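Local coordinates for uncharacterized protein (Leptotrichia buccalis, PDB 3T8K) that is of unknown function but folds as a stack of ankyrin-type helical hairpins, a scaffold that in other proteins commonly binds partner proteins, at residues A[24-29]-A[35-40]; A[60-65]-A[98-103]; A[12-15]-A[21-24]. One frame throughout, in Å; residues are numbered along the deposited sequence.

Contact 1: residues A[24-29]-A[35-40]; sequences ELFEKG and SVLKSN
In the first part of this ankyrin-type helical stack, helix 19-28 leans on the short helix 33-37 through one aromatic ring, that of Phe-26. Phe-26 CG lies anti to the backbone N (chi1 -175°), which swings the ring out of its own helix to meet two residues of 35-40 at a single ring carbon. Val-36 CG1 comes to the ring edge near its plane, 4.2 Å from Phe-26 CE1. The same Phe-26 CE1 lies 4.2 Å from Leu-37 CD2, a methyl that approaches obliquely. Both distances are those of ordinary van der Waals contact, and no hydrogen bond joins the two segments. Within 35-40, Val-36 O accepts from Ser-39 N at 3.1 Å. It also accepts from Ser-39 OG, a notably short bond at 2.5 Å, with the hydroxyl tilted 19° from the carbonyl plane. Two donors, both from Ser-39, therefore hold the carbonyl of the valine that faces Phe-26. Beyond the pair, Phe-26 meets Phe-60 of helix 51-63 edge-to-face, Val-36 reaches Val-10 of helix 10-16, and Leu-37 rests on Lys-64, so the contact is buried where helices 10-16, 19-28, 33-37 and 51-63 converge.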
# COMPACT_ATOMS: atom_id res chain seq x y z
N GLU A 24 4.52 -20.68 -13.26
CA GLU A 24 5.72 -21.49 -13.14
C GLU A 24 5.85 -22.02 -11.72
O GLU A 24 6.12 -23.20 -11.52
CB GLU A 24 6.98 -20.70 -13.49
CG GLU A 24 7.14 -20.34 -14.96
CD GLU A 24 8.60 -20.17 -15.34
OE1 GLU A 24 9.39 -21.12 -15.10
OE2 GLU A 24 8.97 -19.09 -15.87
N LEU A 25 5.66 -21.14 -10.73
CA LEU A 25 5.81 -21.55 -9.33
C LEU A 25 4.71 -22.50 -8.89
O LEU A 25 4.97 -23.46 -8.16
CB LEU A 25 5.84 -20.34 -8.39
CG LEU A 25 7.22 -19.92 -7.86
CD1 LEU A 25 7.85 -21.00 -6.94
CD2 LEU A 25 8.14 -19.56 -9.03
N PHE A 26 3.48 -22.20 -9.29
CA PHE A 26 2.35 -23.02 -8.89
C PHE A 26 2.53 -24.45 -9.37
O PHE A 26 2.25 -25.42 -8.65
CB PHE A 26 1.06 -22.44 -9.47
CG PHE A 26 -0.19 -23.13 -9.00
CD1 PHE A 26 -0.70 -22.89 -7.73
CD2 PHE A 26 -0.88 -24.00 -9.84
CE1 PHE A 26 -1.86 -23.52 -7.30
CE2 PHE A 26 -2.03 -24.63 -9.41
CZ PHE A 26 -2.53 -24.39 -8.14
N GLU A 27 3.03 -24.59 -10.59
CA GLU A 27 3.18 -25.92 -11.18
C GLU A 27 4.48 -26.62 -10.80
O GLU A 27 4.48 -27.84 -10.56
CB GLU A 27 3.07 -25.83 -12.71
CG GLU A 27 1.73 -25.30 -13.19
CD GLU A 27 0.75 -26.40 -13.54
OE1 GLU A 27 1.06 -27.59 -13.31
OE2 GLU A 27 -0.34 -26.07 -14.07
N LYS A 28 5.58 -25.88 -10.80
CA LYS A 28 6.91 -26.48 -10.66
C LYS A 28 7.55 -26.33 -9.27
O LYS A 28 8.53 -27.02 -8.97
CB LYS A 28 7.86 -25.89 -11.70
CG LYS A 28 7.39 -26.04 -13.15
CD LYS A 28 8.42 -25.46 -14.11
CE LYS A 28 7.87 -25.33 -15.52
NZ LYS A 28 8.88 -24.75 -16.44
N GLY A 29 7.01 -25.43 -8.45
CA GLY A 29 7.55 -25.19 -7.12
C GLY A 29 7.40 -26.39 -6.20
O GLY A 29 6.65 -27.32 -6.51
N SER A 35 -2.17 -27.29 -0.51
CA SER A 35 -1.81 -26.44 0.61
C SER A 35 -1.85 -24.98 0.20
O SER A 35 -2.29 -24.13 0.96
CB SER A 35 -0.43 -26.81 1.15
OG SER A 35 -0.43 -28.16 1.58
N VAL A 36 -1.40 -24.69 -1.02
CA VAL A 36 -1.41 -23.32 -1.53
C VAL A 36 -2.84 -22.80 -1.66
O VAL A 36 -3.15 -21.67 -1.26
CB VAL A 36 -0.68 -23.25 -2.89
CG1 VAL A 36 -0.90 -21.91 -3.57
CG2 VAL A 36 0.83 -23.57 -2.71
N LEU A 37 -3.71 -23.63 -2.22
CA LEU A 37 -5.09 -23.21 -2.45
C LEU A 37 -5.83 -22.95 -1.14
O LEU A 37 -6.67 -22.06 -1.07
CB LEU A 37 -5.84 -24.25 -3.28
CG LEU A 37 -5.35 -24.36 -4.72
CD1 LEU A 37 -5.95 -25.56 -5.41
CD2 LEU A 37 -5.66 -23.07 -5.48
N LYS A 38 -5.50 -23.72 -0.11
CA LYS A 38 -6.13 -23.55 1.20
C LYS A 38 -5.52 -22.42 2.04
O LYS A 38 -6.02 -22.11 3.11
CB LYS A 38 -6.07 -24.86 1.98
CG LYS A 38 -6.91 -25.98 1.41
CD LYS A 38 -6.45 -27.31 2.00
CE LYS A 38 -7.46 -28.42 1.78
NZ LYS A 38 -6.97 -29.70 2.38
N SER A 39 -4.45 -21.81 1.54
CA SER A 39 -3.80 -20.73 2.27
C SER A 39 -4.50 -19.42 1.98
O SER A 39 -5.45 -19.37 1.19
CB SER A 39 -2.33 -20.61 1.87
OG SER A 39 -2.21 -20.14 0.54
N ASN A 40 -4.02 -18.34 2.60
CA ASN A 40 -4.52 -17.01 2.27
C ASN A 40 -3.73 -16.38 1.13
O ASN A 40 -3.47 -15.18 1.11
CB ASN A 40 -4.51 -16.10 3.50
CG ASN A 40 -5.62 -15.06 3.45
OD1 ASN A 40 -6.58 -15.23 2.69
ND2 ASN A 40 -5.50 -13.99 4.23

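Contact 2: residues A[60-65]-A[98-103]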
# COMPACT_ATOMS: atom_id res chain seq x y z
N PHE A 60 -7.28 -17.03 -11.84
CA PHE A 60 -6.78 -18.39 -11.92
C PHE A 60 -7.02 -19.12 -10.60
O PHE A 60 -7.57 -20.23 -10.59
CB PHE A 60 -5.29 -18.38 -12.28
CG PHE A 60 -4.64 -19.75 -12.21
CD1 PHE A 60 -4.60 -20.57 -13.33
CD2 PHE A 60 -4.08 -20.20 -11.04
CE1 PHE A 60 -4.00 -21.82 -13.27
CE2 PHE A 60 -3.47 -21.45 -10.97
CZ PHE A 60 -3.44 -22.26 -12.09
N LEU A 61 -6.61 -18.50 -9.50
CA LEU A 61 -6.75 -19.10 -8.17
C LEU A 61 -8.20 -19.25 -7.74
O LEU A 61 -8.58 -20.29 -7.21
CB LEU A 61 -6.00 -18.27 -7.12
CG LEU A 61 -4.48 -18.41 -7.22
CD1 LEU A 61 -3.79 -17.42 -6.30
CD2 LEU A 61 -4.06 -19.84 -6.91
N ILE A 62 -9.00 -18.21 -7.95
CA ILE A 62 -10.41 -18.31 -7.63
C ILE A 62 -11.06 -19.48 -8.38
O ILE A 62 -11.83 -20.24 -7.80
CB ILE A 62 -11.17 -17.00 -7.92
CG1 ILE A 62 -10.72 -15.93 -6.93
CG2 ILE A 62 -12.67 -17.22 -7.82
CD1 ILE A 62 -11.25 -14.56 -7.24
N ASN A 63 -10.74 -19.61 -9.66
CA ASN A 63 -11.29 -20.71 -10.46
C ASN A 63 -10.81 -22.09 -10.00
O ASN A 63 -11.50 -23.09 -10.23
CB ASN A 63 -11.02 -20.50 -11.96
CG ASN A 63 -11.80 -19.32 -12.54
OD1 ASN A 63 -12.76 -18.84 -11.94
ND2 ASN A 63 -11.37 -18.86 -13.71
N LYS A 64 -9.65 -22.14 -9.36
CA LYS A 64 -9.11 -23.40 -8.84
C LYS A 64 -9.61 -23.66 -7.41
O LYS A 64 -9.25 -24.67 -6.81
CB LYS A 64 -7.58 -23.41 -8.87
CG LYS A 64 -6.98 -23.42 -10.26
CD LYS A 64 -6.36 -24.76 -10.57
CE LYS A 64 -6.42 -25.07 -12.05
NZ LYS A 64 -5.93 -26.45 -12.32
N GLY A 65 -10.40 -22.73 -6.88
CA GLY A 65 -11.04 -22.92 -5.59
C GLY A 65 -10.31 -22.33 -4.39
O GLY A 65 -10.57 -22.72 -3.25
N LYS A 98 -17.20 -8.17 -7.24
CA LYS A 98 -18.40 -8.93 -7.54
C LYS A 98 -18.23 -10.42 -7.22
O LYS A 98 -19.11 -11.05 -6.64
CB LYS A 98 -18.79 -8.76 -9.02
CG LYS A 98 -19.98 -9.59 -9.45
CD LYS A 98 -20.49 -9.12 -10.82
CE LYS A 98 -20.08 -10.05 -11.93
NZ LYS A 98 -21.11 -11.11 -12.17
N ILE A 99 -17.10 -10.98 -7.63
CA ILE A 99 -16.86 -12.40 -7.44
C ILE A 99 -16.68 -12.74 -5.97
O ILE A 99 -17.18 -13.76 -5.49
CB ILE A 99 -15.64 -12.86 -8.25
CG1 ILE A 99 -15.95 -12.78 -9.75
CG2 ILE A 99 -15.24 -14.28 -7.87
CD1 ILE A 99 -14.74 -12.97 -10.62
N PHE A 100 -15.96 -11.90 -5.24
CA PHE A 100 -15.77 -12.13 -3.81
C PHE A 100 -17.12 -12.14 -3.09
O PHE A 100 -17.35 -12.96 -2.20
CB PHE A 100 -14.87 -11.07 -3.17
CG PHE A 100 -13.43 -11.16 -3.59
CD1 PHE A 100 -12.96 -12.25 -4.29
CD2 PHE A 100 -12.54 -10.15 -3.25
CE1 PHE A 100 -11.62 -12.33 -4.67
CE2 PHE A 100 -11.20 -10.23 -3.62
CZ PHE A 100 -10.75 -11.31 -4.33
N LEU A 101 -18.00 -11.21 -3.46
CA LEU A 101 -19.32 -11.15 -2.84
C LEU A 101 -20.14 -12.39 -3.17
O LEU A 101 -20.81 -12.95 -2.30
CB LEU A 101 -20.08 -9.89 -3.28
CG LEU A 101 -19.51 -8.57 -2.74
CD1 LEU A 101 -20.27 -7.36 -3.30
CD2 LEU A 101 -19.57 -8.55 -1.22
N GLU A 102 -20.10 -12.82 -4.43
CA GLU A 102 -20.85 -13.99 -4.86
C GLU A 102 -20.37 -15.24 -4.15
O GLU A 102 -21.15 -16.16 -3.90
CB GLU A 102 -20.76 -14.16 -6.38
CG GLU A 102 -21.47 -13.07 -7.16
CD GLU A 102 -21.19 -13.12 -8.65
OE1 GLU A 102 -20.20 -13.77 -9.05
OE2 GLU A 102 -21.97 -12.50 -9.42
N LYS A 103 -19.09 -15.27 -3.82
CA LYS A 103 -18.50 -16.45 -3.19
C LYS A 103 -18.43 -16.33 -1.67
O LYS A 103 -17.76 -17.11 -1.01
CB LYS A 103 -17.14 -16.77 -3.80
CG LYS A 103 -17.25 -17.24 -5.24
CD LYS A 103 -15.96 -17.86 -5.75
CE LYS A 103 -16.14 -18.44 -7.15
NZ LYS A 103 -17.04 -19.64 -7.17
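Ile-99 is the first residue of 98-103 to meet Ile-62: its CG2 methyl lies 3.9 Å from Ile-62 CG2 and almost as near Ile-62 CD1, the two branched chains crossing obliquely. Phe-100 follows, its ring presenting an edge to the end of the isoleucine, with CE1 3.4 Å from Ile-62 CD1. That is close packing, and the methyl lies near the ring plane. Ile-62 CG1 lies anti to the carbonyl carbon (chi1 -69°), and an extended chi2 sends CD1 on to this edge, while CG2 meets Ile-99 and Lys-103. Helices 51-63 and 90-102 lie side by side in a stack of ankyrin-type helical hairpins, and Ile-62 bridges them near their C-terminal ends, where Gly-65 closes the first in a Schellman motif with positive phi. Replacing Ile-62 by an alanine removes CG1, CG2 and CD1, and would probably leave the Phe-100 edge and Ile-99 CG2 facing a gap between the two helices. Further along, Glu-102 turns back to Lys-98 in a salt bridge within its own helix, Lys-98 NZ to Glu-102 OE2 3.2 Å. Last comes Lys-103, just past the helix, whose aliphatic part crosses over Ile-62 with CE 3.7 Å from Ile-62 CG2.

Contact 3: residues A[12-15]-A[21-24]; sequences AAAM and DFLE
A chi1 of 159° holds CG of Phe-22 roughly anti to its own backbone N and carries the ring along the flank of Ala-14. Phe-22 CD1 comes to 4.0 Å from Ala-14 CB, and the methyl approaches obliquely. Ala-13, which has no torsion to adjust, aims its CB at the partner helix and meets main chain: Phe-22 CA lies 3.9 Å from Ala-13 CB, and Asp-21 O is 4.1 Å from that same CB. The small side chains let the backbones come close, the CA atoms of Ala-13 and Phe-22 being only 4.9 Å apart. Two short helices joined by a tight turn, 10-16 and 19-28, pack here as a helical hairpin, consistent with the ankyrin-type fold. No hydrogen bond crosses between the segments. The carboxylate of Asp-21 instead turns back to the connecting turn, where OD2 accepts from Thr-18 N. Outside the pair, Ala-14 O accepts from Asn-48 ND2, and Ala-14 CB also rests on Ile-41 and Val-45 of helix 41-45. Phe-22 extends to Ile-57 and Leu-61 of helix 51-63, Asp-21 touches Ala-3 of helix 2-6, and Ala-12 and Met-15, a selenomethionine, pack on Leu-16 of the second subunit.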
# COMPACT_ATOMS: atom_id res chain seq x y z
N ALA A 12 5.54 -15.56 -3.03
CA ALA A 12 6.41 -14.52 -3.58
C ALA A 12 6.11 -14.22 -5.05
O ALA A 12 6.02 -13.06 -5.46
CB ALA A 12 7.88 -14.90 -3.40
N ALA A 13 5.95 -15.28 -5.85
CA ALA A 13 5.62 -15.14 -7.26
C ALA A 13 4.29 -14.42 -7.42
O ALA A 13 4.14 -13.57 -8.31
CB ALA A 13 5.57 -16.52 -7.94
N ALA A 14 3.34 -14.75 -6.55
CA ALA A 14 1.99 -14.20 -6.64
C ALA A 14 1.97 -12.71 -6.39
O ALA A 14 1.17 -11.97 -6.98
CB ALA A 14 1.08 -14.88 -5.64
N MSE A 15 2.85 -12.26 -5.49
CA MSE A 15 2.86 -10.85 -5.11
C MSE A 15 3.74 -9.98 -6.00
O MSE A 15 3.49 -8.78 -6.15
CB MSE A 15 3.29 -10.72 -3.65
CG MSE A 15 3.18 -9.30 -3.13
SE MSE A 15 2.96 -9.36 -1.21
CE MSE A 15 4.49 -10.43 -0.77
N ASP A 21 5.00 -16.00 -14.38
CA ASP A 21 5.90 -16.33 -13.28
C ASP A 21 5.16 -17.14 -12.22
O ASP A 21 5.67 -18.14 -11.70
CB ASP A 21 6.44 -15.07 -12.60
CG ASP A 21 7.41 -14.29 -13.47
OD1 ASP A 21 8.03 -14.88 -14.38
OD2 ASP A 21 7.55 -13.07 -13.22
N PHE A 22 3.97 -16.67 -11.87
CA PHE A 22 3.15 -17.32 -10.86
C PHE A 22 2.81 -18.74 -11.28
O PHE A 22 2.88 -19.67 -10.47
CB PHE A 22 1.86 -16.55 -10.57
CG PHE A 22 0.80 -17.41 -9.95
CD1 PHE A 22 0.79 -17.64 -8.58
CD2 PHE A 22 -0.17 -18.02 -10.73
CE1 PHE A 22 -0.18 -18.45 -8.01
CE2 PHE A 22 -1.13 -18.83 -10.16
CZ PHE A 22 -1.13 -19.05 -8.80
N LEU A 23 2.41 -18.91 -12.55
CA LEU A 23 2.13 -20.24 -13.08
C LEU A 23 3.33 -21.17 -12.94
O LEU A 23 3.16 -22.33 -12.55
CB LEU A 23 1.72 -20.19 -14.54
CG LEU A 23 0.33 -19.66 -14.90
CD1 LEU A 23 0.05 -19.93 -16.38
CD2 LEU A 23 -0.74 -20.29 -14.03
N GLU A 24 4.52 -20.68 -13.26
CA GLU A 24 5.72 -21.49 -13.14
C GLU A 24 5.85 -22.02 -11.72
O GLU A 24 6.12 -23.20 -11.52
CB GLU A 24 6.98 -20.70 -13.49
CG GLU A 24 7.14 -20.34 -14.96
CD GLU A 24 8.60 -20.17 -15.34
OE1 GLU A 24 9.39 -21.12 -15.10
OE2 GLU A 24 8.97 -19.09 -15.87

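How the contacts relate
Contacts 1 and 3 are built on consecutive parts of helix 19-28, and their ranges overlap at Glu-24, which bridges neither pair; their centres lie about 9 Å apart, and Leu-25 CG touches Ala-13 CB at 3.8 Å. Contact 2 lies deeper along the stack, its centre about 16 Å from that of contact 1 and about 18 Å from that of contact 3, yet helix 51-63 reaches both. Phe-60 CE2 meets Phe-26 CD2 at 3.8 Å, and Phe-60 CD2 comes within 3.4 Å of Phe-22 CE2, while Leu-61 CD2 packs on Phe-22 CZ at 3.6 Å. Phe-60 and Leu-61 thus join helix 51-63 to helix 19-28, and Ile-62 carries the packing on to helix 90-102.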